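Local structure of dephospho-CoA kinase (Mycobacterium paratuberculosis, 6N39) at residues 179-184 and 188-193; 207-212 and 288-293; 255-260 and 356-361. The protein probably catalyses the last step of coenzyme A synthesis, the ATP-dependent phosphorylation of the 3'-hydroxyl group of dephospho-CoA. One frame throughout, in Å; residues are numbered along the deposited sequence.

Contact 1: 179-184 and 188-193; sequences IWLDNS and AELVQR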
loop_
_atom_site.group_PDB
_atom_site.type_symbol
_atom_site.label_atom_id
_atom_site.label_comp_id
_atom_site.label_asym_id
_atom_site.label_seq_id
_atom_site.Cartn_x
_atom_site.Cartn_y
_atom_site.Cartn_z
ATOM N N ILE A 179 1.783 -2.501 8.662
ATOM C CA ILE A 179 1.673 -2.751 10.095
ATOM C C ILE A 179 2.769 -3.739 10.472
ATOM O O ILE A 179 2.856 -4.830 9.898
ATOM C CB ILE A 179 0.285 -3.281 10.482
ATOM C CG1 ILE A 179 -0.791 -2.226 10.149
ATOM C CG2 ILE A 179 0.255 -3.633 11.950
ATOM C CD1 ILE A 179 -2.206 -2.757 10.161
ATOM N N TRP A 180 3.615 -3.333 11.404
ATOM C CA TRP A 180 4.839 -4.025 11.799
ATOM C C TRP A 180 4.597 -4.482 13.231
ATOM O O TRP A 180 4.632 -3.669 14.156
ATOM C CB TRP A 180 6.014 -3.057 11.686
ATOM C CG TRP A 180 7.375 -3.579 11.977
ATOM C CD1 TRP A 180 8.258 -3.085 12.891
ATOM C CD2 TRP A 180 8.041 -4.662 11.321
ATOM N NE1 TRP A 180 9.428 -3.806 12.859
ATOM C CE2 TRP A 180 9.319 -4.781 11.902
ATOM C CE3 TRP A 180 7.676 -5.552 10.307
ATOM C CZ2 TRP A 180 10.227 -5.753 11.508
ATOM C CZ3 TRP A 180 8.580 -6.509 9.914
ATOM C CH2 TRP A 180 9.842 -6.604 10.512
ATOM N N LEU A 181 4.356 -5.777 13.421
ATOM C CA LEU A 181 3.724 -6.271 14.637
ATOM C C LEU A 181 4.679 -7.197 15.387
ATOM O O LEU A 181 5.071 -8.249 14.870
ATOM C CB LEU A 181 2.414 -6.964 14.261
ATOM C CG LEU A 181 1.298 -7.027 15.272
ATOM C CD1 LEU A 181 -0.011 -7.327 14.572
ATOM C CD2 LEU A 181 1.650 -8.114 16.262
ATOM N N ASP A 182 5.037 -6.809 16.612
ATOM C CA ASP A 182 6.062 -7.491 17.391
ATOM C C ASP A 182 5.427 -8.632 18.180
ATOM O O ASP A 182 4.539 -8.403 19.008
ATOM C CB ASP A 182 6.764 -6.498 18.322
ATOM C CG ASP A 182 7.949 -7.115 19.079
ATOM O OD1 ASP A 182 8.156 -8.346 19.034
ATOM O OD2 ASP A 182 8.685 -6.353 19.734
ATOM N N ASN A 183 5.879 -9.858 17.920
ATOM C CA ASN A 183 5.384 -11.027 18.638
ATOM C C ASN A 183 6.500 -11.632 19.481
ATOM O O ASN A 183 6.722 -12.847 19.461
ATOM C CB ASN A 183 4.805 -12.065 17.664
ATOM C CG ASN A 183 4.212 -13.282 18.374
ATOM O OD1 ASN A 183 3.658 -13.167 19.467
ATOM N ND2 ASN A 183 4.351 -14.455 17.762
ATOM N N SER A 184 7.211 -10.792 20.233
ATOM C CA SER A 184 8.231 -11.306 21.140
ATOM C C SER A 184 7.667 -11.745 22.485
ATOM O O SER A 184 8.392 -12.386 23.251
ATOM C CB SER A 184 9.322 -10.257 21.376
ATOM O OG SER A 184 10.023 -9.955 20.183
ATOM N N ALA A 188 -1.233 -14.385 24.782
ATOM C CA ALA A 188 -2.310 -13.455 25.124
ATOM C C ALA A 188 -1.980 -12.031 24.675
ATOM O O ALA A 188 -2.873 -11.293 24.231
ATOM C CB ALA A 188 -2.586 -13.499 26.627
ATOM N N GLU A 189 -0.699 -11.643 24.750
ATOM C CA GLU A 189 -0.289 -10.316 24.295
ATOM C C GLU A 189 -0.465 -10.168 22.792
ATOM O O GLU A 189 -0.854 -9.096 22.315
ATOM C CB GLU A 189 1.163 -10.042 24.680
ATOM C CG GLU A 189 1.318 -9.623 26.126
ATOM C CD GLU A 189 2.760 -9.659 26.597
ATOM O OE1 GLU A 189 3.542 -10.479 26.076
ATOM O OE2 GLU A 189 3.109 -8.862 27.490
ATOM N N LEU A 190 -0.184 -11.231 22.033
ATOM C CA LEU A 190 -0.410 -11.191 20.594
ATOM C C LEU A 190 -1.892 -11.036 20.278
ATOM O O LEU A 190 -2.269 -10.243 19.410
ATOM C CB LEU A 190 0.155 -12.455 19.934
ATOM C CG LEU A 190 -0.004 -12.594 18.412
ATOM C CD1 LEU A 190 0.704 -11.477 17.651
ATOM C CD2 LEU A 190 0.496 -13.957 17.935
ATOM N N VAL A 191 -2.754 -11.803 20.961
ATOM C CA VAL A 191 -4.193 -11.671 20.712
ATOM C C VAL A 191 -4.649 -10.238 20.984
ATOM O O VAL A 191 -5.426 -9.652 20.211
ATOM C CB VAL A 191 -4.979 -12.694 21.558
ATOM C CG1 VAL A 191 -6.479 -12.339 21.625
ATOM C CG2 VAL A 191 -4.767 -14.139 21.022
ATOM N N GLN A 192 -4.174 -9.659 22.089
ATOM C CA GLN A 192 -4.535 -8.285 22.434
ATOM C C GLN A 192 -4.050 -7.299 21.373
ATOM O O GLN A 192 -4.787 -6.395 20.956
ATOM C CB GLN A 192 -3.948 -7.935 23.799
ATOM C CG GLN A 192 -4.305 -6.529 24.298
ATOM C CD GLN A 192 -3.668 -6.245 25.637
ATOM O OE1 GLN A 192 -2.567 -6.724 25.915
ATOM N NE2 GLN A 192 -4.348 -5.467 26.475
ATOM N N ARG A 193 -2.797 -7.450 20.934
ATOM C CA ARG A 193 -2.245 -6.544 19.931
ATOM C C ARG A 193 -3.015 -6.645 18.617
ATOM O O ARG A 193 -3.335 -5.622 17.985
ATOM C CB ARG A 193 -0.762 -6.865 19.723
ATOM C CG ARG A 193 -0.042 -5.923 18.784
ATOM C CD ARG A 193 0.180 -4.559 19.433
ATOM N NE ARG A 193 0.709 -3.601 18.464
ATOM C CZ ARG A 193 0.008 -2.595 17.947
ATOM N NH1 ARG A 193 -1.251 -2.404 18.318
ATOM N NH2 ARG A 193 0.566 -1.772 17.068
HETATM O O HOH W 1 2.684 -2.041 15.425
HETATM O O HOH W 2 3.628 -4.271 17.847
#

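Contact 2: 207-212 and 288-293; sequences HNLSTR and PLLAAG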
loop_
_atom_site.group_PDB
_atom_site.type_symbol
_atom_site.label_atom_id
_atom_site.label_comp_id
_atom_site.label_asym_id
_atom_site.label_seq_id
_atom_site.Cartn_x
_atom_site.Cartn_y
_atom_site.Cartn_z
ATOM N N HIS A 207 -14.961 -0.225 7.013
ATOM C CA HIS A 207 -16.225 0.503 7.033
ATOM C C HIS A 207 -16.173 1.708 6.105
ATOM O O HIS A 207 -17.138 1.991 5.386
ATOM C CB HIS A 207 -16.568 0.946 8.459
ATOM C CG HIS A 207 -17.815 1.760 8.542
ATOM N ND1 HIS A 207 -19.060 1.240 8.259
ATOM C CD2 HIS A 207 -18.017 3.049 8.894
ATOM C CE1 HIS A 207 -19.975 2.175 8.431
ATOM N NE2 HIS A 207 -19.369 3.282 8.818
ATOM N N ASN A 208 -15.050 2.429 6.116
ATOM C CA ASN A 208 -14.877 3.584 5.245
ATOM C C ASN A 208 -14.936 3.178 3.788
ATOM O O ASN A 208 -15.553 3.875 2.975
ATOM C CB ASN A 208 -13.542 4.273 5.535
ATOM C CG ASN A 208 -13.590 5.148 6.775
ATOM O OD1 ASN A 208 -14.665 5.433 7.304
ATOM N ND2 ASN A 208 -12.429 5.593 7.229
ATOM N N LEU A 209 -14.275 2.065 3.435
ATOM C CA LEU A 209 -14.314 1.592 2.053
ATOM C C LEU A 209 -15.735 1.259 1.638
ATOM O O LEU A 209 -16.193 1.648 0.555
ATOM C CB LEU A 209 -13.423 0.358 1.883
ATOM C CG LEU A 209 -11.942 0.559 1.611
ATOM C CD1 LEU A 209 -11.317 -0.812 1.328
ATOM C CD2 LEU A 209 -11.699 1.542 0.429
ATOM N N SER A 210 -16.453 0.546 2.504
ATOM C CA SER A 210 -17.814 0.137 2.187
ATOM C C SER A 210 -18.760 1.324 2.044
ATOM O O SER A 210 -19.747 1.237 1.309
ATOM C CB SER A 210 -18.327 -0.807 3.272
ATOM O OG SER A 210 -19.719 -0.956 3.149
ATOM N N THR A 211 -18.520 2.418 2.766
ATOM C CA THR A 211 -19.371 3.595 2.641
ATOM C C THR A 211 -18.728 4.660 1.770
ATOM O O THR A 211 -19.247 5.774 1.692
ATOM C CB THR A 211 -19.709 4.188 4.016
ATOM O OG1 THR A 211 -18.509 4.334 4.787
ATOM C CG2 THR A 211 -20.718 3.314 4.782
ATOM N N ARG A 212 -17.607 4.334 1.129
ATOM C CA ARG A 212 -16.855 5.261 0.272
ATOM C C ARG A 212 -16.548 6.569 1.005
ATOM O O ARG A 212 -16.691 7.666 0.462
ATOM C CB ARG A 212 -17.599 5.518 -1.039
ATOM C CG ARG A 212 -18.281 4.269 -1.608
ATOM C CD ARG A 212 -17.662 3.775 -2.910
ATOM N NE ARG A 212 -18.418 2.658 -3.495
ATOM C CZ ARG A 212 -18.466 1.424 -2.987
ATOM N NH1 ARG A 212 -17.814 1.129 -1.868
ATOM N NH2 ARG A 212 -19.169 0.474 -3.591
ATOM N N PRO A 288 -10.611 0.312 -9.648
ATOM C CA PRO A 288 -9.346 -0.264 -9.157
ATOM C C PRO A 288 -8.736 0.545 -8.018
ATOM O O PRO A 288 -8.112 -0.043 -7.131
ATOM C CB PRO A 288 -8.440 -0.317 -10.400
ATOM C CG PRO A 288 -9.112 0.465 -11.467
ATOM C CD PRO A 288 -10.567 0.639 -11.090
ATOM N N LEU A 289 -8.927 1.865 -7.977
ATOM C CA LEU A 289 -8.406 2.615 -6.839
ATOM C C LEU A 289 -9.216 2.329 -5.574
ATOM O O LEU A 289 -8.649 2.240 -4.478
ATOM C CB LEU A 289 -8.378 4.116 -7.146
ATOM C CG LEU A 289 -7.305 4.539 -8.169
ATOM C CD1 LEU A 289 -7.232 6.046 -8.321
ATOM C CD2 LEU A 289 -5.932 3.987 -7.817
ATOM N N LEU A 290 -10.536 2.170 -5.705
ATOM C CA LEU A 290 -11.357 1.795 -4.558
ATOM C C LEU A 290 -10.943 0.429 -4.013
ATOM O O LEU A 290 -10.782 0.258 -2.799
ATOM C CB LEU A 290 -12.842 1.803 -4.946
ATOM C CG LEU A 290 -13.849 1.404 -3.853
ATOM C CD1 LEU A 290 -13.851 2.393 -2.694
ATOM C CD2 LEU A 290 -15.273 1.241 -4.425
ATOM N N ALA A 291 -10.741 -0.558 -4.904
ATOM C CA ALA A 291 -10.262 -1.859 -4.452
ATOM C C ALA A 291 -8.901 -1.741 -3.781
ATOM O O ALA A 291 -8.597 -2.514 -2.871
ATOM C CB ALA A 291 -10.184 -2.856 -5.624
ATOM N N ALA A 292 -8.075 -0.778 -4.199
ATOM C CA ALA A 292 -6.765 -0.617 -3.576
ATOM C C ALA A 292 -6.803 0.221 -2.302
ATOM O O ALA A 292 -5.748 0.417 -1.689
ATOM C CB ALA A 292 -5.774 0.003 -4.564
ATOM N N GLY A 293 -7.971 0.720 -1.893
ATOM C CA GLY A 293 -8.118 1.400 -0.620
ATOM C C GLY A 293 -8.448 2.887 -0.667
ATOM O O GLY A 293 -8.387 3.545 0.382
#

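Contact 3: 255-260 and 356-361; sequences STALPG and LFVDWL. With ACT (acetate ion), chain C.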
loop_
_atom_site.group_PDB
_atom_site.type_symbol
_atom_site.label_atom_id
_atom_site.label_comp_id
_atom_site.label_asym_id
_atom_site.label_seq_id
_atom_site.Cartn_x
_atom_site.Cartn_y
_atom_site.Cartn_z
ATOM N N SER A 255 4.149 18.682 0.758
ATOM C CA SER A 255 5.079 18.995 1.845
ATOM C C SER A 255 5.780 17.761 2.400
ATOM O O SER A 255 6.927 17.866 2.855
ATOM C CB SER A 255 4.356 19.707 2.987
ATOM O OG SER A 255 4.236 21.090 2.733
ATOM N N THR A 256 5.115 16.595 2.409
ATOM C CA THR A 256 5.796 15.418 2.942
ATOM C C THR A 256 6.860 14.883 1.996
ATOM O O THR A 256 7.633 14.019 2.412
ATOM C CB THR A 256 4.819 14.274 3.297
ATOM O OG1 THR A 256 4.206 13.752 2.120
ATOM C CG2 THR A 256 3.732 14.741 4.280
ATOM N N ALA A 257 6.950 15.395 0.763
ATOM C CA ALA A 257 7.986 14.974 -0.177
ATOM C C ALA A 257 9.264 15.803 -0.093
ATOM O O ALA A 257 10.242 15.475 -0.771
ATOM C CB ALA A 257 7.458 15.022 -1.616
ATOM N N LEU A 258 9.290 16.864 0.701
ATOM C CA LEU A 258 10.511 17.647 0.824
ATOM C C LEU A 258 11.558 16.891 1.643
ATOM O O LEU A 258 11.213 16.074 2.499
ATOM C CB LEU A 258 10.218 18.990 1.478
ATOM C CG LEU A 258 9.191 19.838 0.723
ATOM C CD1 LEU A 258 8.914 21.134 1.466
ATOM C CD2 LEU A 258 9.675 20.117 -0.694
ATOM N N PRO A 259 12.847 17.135 1.386
ATOM C CA PRO A 259 13.894 16.539 2.225
ATOM C C PRO A 259 13.667 16.853 3.696
ATOM O O PRO A 259 13.328 17.983 4.065
ATOM C CB PRO A 259 15.183 17.192 1.707
ATOM C CG PRO A 259 14.884 17.539 0.302
ATOM C CD PRO A 259 13.414 17.904 0.265
ATOM N N GLY A 260 13.858 15.831 4.531
ATOM C CA GLY A 260 13.653 15.950 5.959
ATOM C C GLY A 260 14.435 17.078 6.600
ATOM O O GLY A 260 15.671 17.086 6.579
ATOM N N LEU A 356 6.715 20.614 -9.947
ATOM C CA LEU A 356 7.596 21.772 -9.843
ATOM C C LEU A 356 7.702 22.257 -8.399
ATOM O O LEU A 356 8.775 22.664 -7.959
ATOM C CB LEU A 356 7.085 22.900 -10.746
ATOM C CG LEU A 356 7.754 24.273 -10.579
ATOM C CD1 LEU A 356 9.263 24.190 -10.849
ATOM C CD2 LEU A 356 7.118 25.367 -11.486
ATOM N N PHE A 357 6.586 22.271 -7.672
ATOM C CA PHE A 357 6.554 22.829 -6.319
ATOM C C PHE A 357 7.553 22.122 -5.419
ATOM O O PHE A 357 8.313 22.770 -4.680
ATOM C CB PHE A 357 5.114 22.710 -5.787
ATOM C CG PHE A 357 4.849 23.405 -4.472
ATOM C CD1 PHE A 357 4.774 24.783 -4.390
ATOM C CD2 PHE A 357 4.611 22.660 -3.330
ATOM C CE1 PHE A 357 4.500 25.411 -3.182
ATOM C CE2 PHE A 357 4.320 23.276 -2.129
ATOM C CZ PHE A 357 4.269 24.657 -2.056
ATOM N N VAL A 358 7.610 20.788 -5.517
ATOM C CA VAL A 358 8.598 20.024 -4.755
ATOM C C VAL A 358 10.014 20.413 -5.157
ATOM O O VAL A 358 10.869 20.674 -4.294
ATOM C CB VAL A 358 8.371 18.513 -4.937
ATOM C CG1 VAL A 358 9.461 17.738 -4.211
ATOM C CG2 VAL A 358 6.998 18.127 -4.419
ATOM N N ASP A 359 10.307 20.419 -6.467
ATOM C CA ASP A 359 11.696 20.705 -6.860
ATOM C C ASP A 359 12.108 22.130 -6.471
ATOM O O ASP A 359 13.235 22.371 -5.999
ATOM C CB ASP A 359 11.881 20.484 -8.359
ATOM C CG ASP A 359 11.933 19.015 -8.719
ATOM O OD1 ASP A 359 12.275 18.223 -7.828
ATOM O OD2 ASP A 359 11.634 18.648 -9.872
ATOM N N TRP A 360 11.191 23.077 -6.651
ATOM C CA TRP A 360 11.445 24.472 -6.325
ATOM C C TRP A 360 11.742 24.637 -4.840
ATOM O O TRP A 360 12.791 25.165 -4.466
ATOM C CB TRP A 360 10.236 25.312 -6.758
ATOM C CG TRP A 360 10.281 26.744 -6.327
ATOM C CD1 TRP A 360 11.246 27.662 -6.626
ATOM C CD2 TRP A 360 9.311 27.425 -5.524
ATOM N NE1 TRP A 360 10.940 28.874 -6.050
ATOM C CE2 TRP A 360 9.755 28.756 -5.374
ATOM C CE3 TRP A 360 8.108 27.039 -4.918
ATOM C CZ2 TRP A 360 9.045 29.704 -4.638
ATOM C CZ3 TRP A 360 7.400 27.985 -4.187
ATOM C CH2 TRP A 360 7.875 29.304 -4.055
ATOM N N LEU A 361 10.847 24.150 -3.974
ATOM C CA LEU A 361 11.084 24.288 -2.540
ATOM C C LEU A 361 12.325 23.521 -2.098
ATOM O O LEU A 361 13.031 23.962 -1.180
ATOM C CB LEU A 361 9.853 23.830 -1.753
ATOM C CG LEU A 361 8.653 24.797 -1.763
ATOM C CD1 LEU A 361 7.562 24.334 -0.807
ATOM C CD2 LEU A 361 9.086 26.219 -1.436
HETATM C C ACT C . 1.581 20.843 0.211
HETATM O O ACT C . 2.390 21.554 0.875
HETATM O OXT ACT C . 1.326 19.619 0.356
HETATM C CH3 ACT C . 0.761 21.576 -0.935
#

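Contact 1: 179-184 and 188-193
Leu181 sends its CD2 methyl into the angle between Leu190 and Arg193, which sit one turn apart on the helix. CD2 of Leu181 lies 3.8 Å from CD1 of Leu190, and the two side chains cross at about a right angle. The same CD2 is 3.7 Å from CG of Arg193. Here the two chains run past each other in opposite directions, so the leucine meets the aliphatic part of the arginine. Arg193 starts with CG anti to the backbone N (chi1 -175°) and then bends at chi2 (73°). The bend carries the guanidinium along the strand, where two waters tie it to the backbone. Water 2 lies at the guanidinium edge, in its plane, and accepts from NE of Arg193 at 3.1 Å and from N of Asp182 at 3.2 Å. Water 1 accepts from NH2 of Arg193 at 2.7 Å and donates to O of Trp180 at 2.8 Å. Asn183, also anti (chi1 -177°), lays its amide across Leu190 at about a right angle, with OD1 3.6 Å from both CB and CD2 of Leu190. ND2 of the same amide donates to the backbone O of Ala20, in the predicted ATP-binding loop. Leu190 also touches Ala24 of that site, and Leu181 rests on Leu25 of helix 22-31. Strand 179-182 pairs with strand 135-139 in the sheet. It is the edge strand of the five-stranded parallel sheet, order 2-3-1-4-5, and leads through a short connection into helix 187-210, as in the P-loop kinase fold.

Contact 2: 207-212 and 288-293
Leu290 and Arg212 meet where the last turn of helix 286-291 faces the end of helix 187-210. Leu290 sets CG anti to its backbone N (chi1 179°), which turns both methyls to the other helix end. CD2 sits over one face of the Arg212 guanidinium, 3.4 Å above the plane and offset toward the rim, with CZ of Arg212 3.5 Å from it. The two side chains cross at about a right angle. The arginine chain bends at chi2, and its guanidinium folds back toward its own helix. There NH1 of Arg212 makes a weak bond of 3.0 Å to O of Leu209, which lies at the guanidinium edge, in its plane. The other methyl of Leu290, CD1, meets CD2 of Leu209 at 3.9 Å. Both helices close with Schellman motifs, with Arg212 and Gly293 as the positive-phi residues that end them, and the contact joins these two C-termini. One of them belongs to the long helix that leads from the kinase part into the UPF0157 region. Past Leu290 the chain turns, and Gly293 brings bare backbone to Leu209: C of Gly293 is 3.7 Å from CD2 of Leu209. That same methyl is 3.6 Å from O of Leu290, which accepts the bond from N of Gly293. Leu209 also touches Pro295 and Ala333, and Gly293 pairs through its backbone with Ala333.

Contact 3: 255-260 and 356-361
The Phe357 ring has O of a bound acetate at its edge, near the ring plane, while Ser255 holds the same ion from the other segment. One face of the Phe357 ring is covered by CD1 of Leu361, 3.5 Å above the plane and offset toward the rim. The ring also meets Tyr371 of helix 365-382 edge-to-face. Trp360 has CD2 of Leu361 over one face, 3.6 Å above the plane and again off centre. Leu361 thus places one methyl on each of two rings of its own helix. The setting is the UPF0157 (GrpB) region, whose sequence places it in the nucleotidyltransferase clan. Here the 3-10 turn 255-257 and the loop after it, which follow strand 249-253, pack against helix 349-363. The acetate probably comes from the crystallisation liquor. It takes bonds through both oxygens: N of Ser255 gives to OXT at 3.0 Å and 153°, and OG of Ser255 gives to O at 2.7 Å. Tyr371 OH also bonds the ion, and NZ of Lys375 bonds OG of Ser255, the group that holds the acetate. Away from the ion the contact is apolar. Ala257 points its CB at the helix, and this methyl lies 4.2 Å from CG2 of Val358. CB of Leu258 does not point at the helix. With CG beside the backbone N (chi1 -58°), the end of the side chain still comes to it. CD2 of Leu258 rests on the helix surface, 3.9 Å from CB of Leu361. The same CD2 also lies 3.8 Å from O of Val358.

Overall arrangement
Contact 1 is the buried one, with three of its four touching residues buried. Contacts 2 and 3 are partly buried. Contacts 1 and 2 share helix 187-210: contact 1 uses its beginning, against the edge strand of the kinase sheet, and contact 2 uses its end, already inside the UPF0157 region, against helix 286-291. Their centres are about 26 Å apart. Contact 3 lies wholly in the UPF0157 region, its centre about 36 Å from that of contact 1. Leucines carry all three, but the polar partners differ. Contact 1 adds water bridges and an amide, contact 2 a guanidinium face and helix-ending backbone, and contact 3 an acetate beside aromatic rings.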